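Local coordinates for protein 2,3-bisphosphoglycerate-independent phosphoglycerate mutase (PDB 2ZKT) that probably interconverts 2-phosphoglycerate and 3-phosphoglycerate in glycolysis, as a metal-binding, cofactor-independent phosphoglycerate mutase of the alkaline phosphatase superfamily, at residues Glu240-Lys245 with Ile399-Met404. Sequence-based numbering, arbitrary orientation.
Sequences EQWKVK and IMMDLM
M401 lays its CG over one face of the W242 indole, with its sulfur set obliquely to the ring in a Met-aromatic contact, joining the short helix 238-242 to the C-terminal helix 396-403 of the alkaline phosphatase-like metalloenzyme domain. The M401 side chain can be followed outward along the ring. Its CB sits above the outer rim, 3.6 Å from W242 CE3. CG comes closest, 3.4 Å from W242 CE3. It makes a CH-pi contact with the six-membered ring, 3.6 Å from the centroid and 24° off the normal. A turn about the CB-CG bond (chi2 -65°) carries SD back toward the root of the tryptophan, 3.9 Å from W242 CB. From there the sulfur stands oblique to the five-membered ring, 4.6 Å from its centroid and 38° off the normal. CE, at the tip, passes W242 CB and CG.

Q241 CG covers part of the other face of the indole, so the ring is held between a neighbour in its own helix and the methionine. V397 and P398 also touch W242, whereas F296 of the central sheet packs against M401. With an alanine here in place of W242, M401 CB and CG would probably lose their aromatic partner, and a gap would be likely to open between the two helices.

Just beyond the tryptophan, K243 takes a positive phi as the C-prime residue of a Schellman motif, and its NZ forms a salt bridge with E408. This turn leads into V244, whose CG2 meets the M401 methyl CE at 4.4 Å.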
loop_
_atom_site.group_PDB
_atom_site.type_symbol
_atom_site.label_atom_id
_atom_site.label_comp_id
_atom_site.label_asym_id
_atom_site.label_seq_id
_atom_site.Cartn_x
_atom_site.Cartn_y
_atom_site.Cartn_z
ATOM N N GLU B 240 -10.466 14.379 -33.689
ATOM C CA GLU B 240 -11.603 14.934 -34.417
ATOM C C GLU B 240 -12.929 14.489 -33.817
ATOM O O GLU B 240 -13.882 15.274 -33.735
ATOM C CB GLU B 240 -11.539 14.565 -35.912
ATOM C CG GLU B 240 -11.556 13.080 -36.225
ATOM C CD GLU B 240 -11.506 12.805 -37.729
ATOM O OE1 GLU B 240 -12.402 13.310 -38.452
ATOM O OE2 GLU B 240 -10.578 12.088 -38.187
ATOM N N GLN B 241 -12.983 13.236 -33.374
ATOM C CA GLN B 241 -14.206 12.694 -32.789
ATOM C C GLN B 241 -14.706 13.577 -31.635
ATOM O O GLN B 241 -15.878 13.958 -31.590
ATOM C CB GLN B 241 -13.943 11.264 -32.298
ATOM C CG GLN B 241 -15.149 10.554 -31.715
ATOM C CD GLN B 241 -14.814 9.131 -31.273
ATOM O OE1 GLN B 241 -15.643 8.443 -30.665
ATOM N NE2 GLN B 241 -13.594 8.681 -31.579
ATOM N N TRP B 242 -13.799 13.925 -30.724
ATOM C CA TRP B 242 -14.149 14.740 -29.562
ATOM C C TRP B 242 -13.732 16.211 -29.673
ATOM O O TRP B 242 -13.989 17.001 -28.758
ATOM C CB TRP B 242 -13.531 14.116 -28.295
ATOM C CG TRP B 242 -13.941 12.674 -28.078
ATOM C CD1 TRP B 242 -13.201 11.550 -28.359
ATOM C CD2 TRP B 242 -15.203 12.204 -27.564
ATOM N NE1 TRP B 242 -13.922 10.415 -28.053
ATOM C CE2 TRP B 242 -15.153 10.785 -27.564
ATOM C CE3 TRP B 242 -16.368 12.845 -27.105
ATOM C CZ2 TRP B 242 -16.231 9.990 -27.119
ATOM C CZ3 TRP B 242 -17.442 12.058 -26.661
ATOM C CH2 TRP B 242 -17.361 10.644 -26.672
ATOM N N LYS B 243 -13.086 16.572 -30.785
ATOM C CA LYS B 243 -12.650 17.961 -31.017
ATOM C C LYS B 243 -11.744 18.461 -29.890
ATOM O O LYS B 243 -12.036 19.465 -29.226
ATOM C CB LYS B 243 -13.868 18.883 -31.144
ATOM C CG LYS B 243 -14.878 18.410 -32.189
ATOM C CD LYS B 243 -16.126 19.279 -32.183
ATOM C CE LYS B 243 -17.150 18.780 -33.193
ATOM N NZ LYS B 243 -18.396 19.599 -33.165
ATOM N N VAL B 244 -10.633 17.756 -29.694
ATOM C CA VAL B 244 -9.682 18.101 -28.650
ATOM C C VAL B 244 -8.247 17.851 -29.121
ATOM O O VAL B 244 -8.013 17.173 -30.143
ATOM C CB VAL B 244 -9.904 17.218 -27.381
ATOM C CG1 VAL B 244 -11.310 17.429 -26.815
ATOM C CG2 VAL B 244 -9.674 15.742 -27.734
ATOM N N LYS B 245 -7.293 18.423 -28.378
ATOM C CA LYS B 245 -5.877 18.195 -28.655
ATOM C C LYS B 245 -5.579 17.105 -27.632
ATOM O O LYS B 245 -5.900 17.267 -26.443
ATOM C CB LYS B 245 -5.025 19.443 -28.358
ATOM C CG LYS B 245 -5.269 20.602 -29.318
ATOM C CD LYS B 245 -4.466 21.836 -28.915
ATOM C CE LYS B 245 -4.733 22.999 -29.869
ATOM N NZ LYS B 245 -3.981 24.237 -29.482
ATOM N N ILE B 399 -17.850 8.991 -20.815
ATOM C CA ILE B 399 -18.227 9.499 -19.496
ATOM C C ILE B 399 -17.257 10.622 -19.070
ATOM O O ILE B 399 -17.664 11.594 -18.423
ATOM C CB ILE B 399 -18.229 8.351 -18.443
ATOM C CG1 ILE B 399 -19.442 7.442 -18.685
ATOM C CG2 ILE B 399 -18.245 8.912 -17.025
ATOM C CD1 ILE B 399 -19.415 6.162 -17.838
ATOM N N MET B 400 -15.977 10.485 -19.427
ATOM C CA MET B 400 -15.002 11.521 -19.074
ATOM C C MET B 400 -15.314 12.768 -19.875
ATOM O O MET B 400 -15.319 13.876 -19.335
ATOM C CB MET B 400 -13.569 11.090 -19.399
ATOM C CG MET B 400 -12.951 10.176 -18.394
ATOM S SD MET B 400 -11.308 9.686 -18.900
ATOM C CE MET B 400 -10.322 11.029 -18.204
ATOM N N MET B 401 -15.577 12.580 -21.168
ATOM C CA MET B 401 -15.875 13.702 -22.052
ATOM C C MET B 401 -17.125 14.440 -21.599
ATOM O O MET B 401 -17.198 15.665 -21.708
ATOM C CB MET B 401 -16.022 13.222 -23.506
ATOM C CG MET B 401 -14.683 12.877 -24.185
ATOM S SD MET B 401 -13.589 14.318 -24.379
ATOM C CE MET B 401 -11.982 13.530 -24.670
ATOM N N ASP B 402 -18.096 13.697 -21.067
ATOM C CA ASP B 402 -19.331 14.321 -20.593
ATOM C C ASP B 402 -19.068 15.141 -19.323
ATOM O O ASP B 402 -19.590 16.236 -19.142
ATOM C CB ASP B 402 -20.390 13.233 -20.338
ATOM C CG ASP B 402 -21.739 13.868 -19.979
ATOM O OD1 ASP B 402 -22.234 14.676 -20.769
ATOM O OD2 ASP B 402 -22.300 13.529 -18.940
ATOM N N LEU B 403 -18.245 14.564 -18.409
ATOM C CA LEU B 403 -17.902 15.310 -17.202
ATOM C C LEU B 403 -17.086 16.565 -17.552
ATOM O O LEU B 403 -17.070 17.563 -16.837
ATOM C CB LEU B 403 -17.057 14.418 -16.289
ATOM C CG LEU B 403 -17.871 13.315 -15.585
ATOM C CD1 LEU B 403 -16.971 12.204 -15.045
ATOM C CD2 LEU B 403 -18.673 13.830 -14.381
ATOM N N MET B 404 -16.350 16.451 -18.689
ATOM C CA MET B 404 -15.543 17.575 -19.179
ATOM C C MET B 404 -16.393 18.571 -19.990
ATOM O O MET B 404 -15.896 19.560 -20.510
ATOM C CB MET B 404 -14.436 17.016 -20.094
ATOM C CG MET B 404 -13.275 16.325 -19.355
ATOM S SD MET B 404 -12.442 15.077 -20.367
ATOM C CE MET B 404 -11.469 16.155 -21.437
#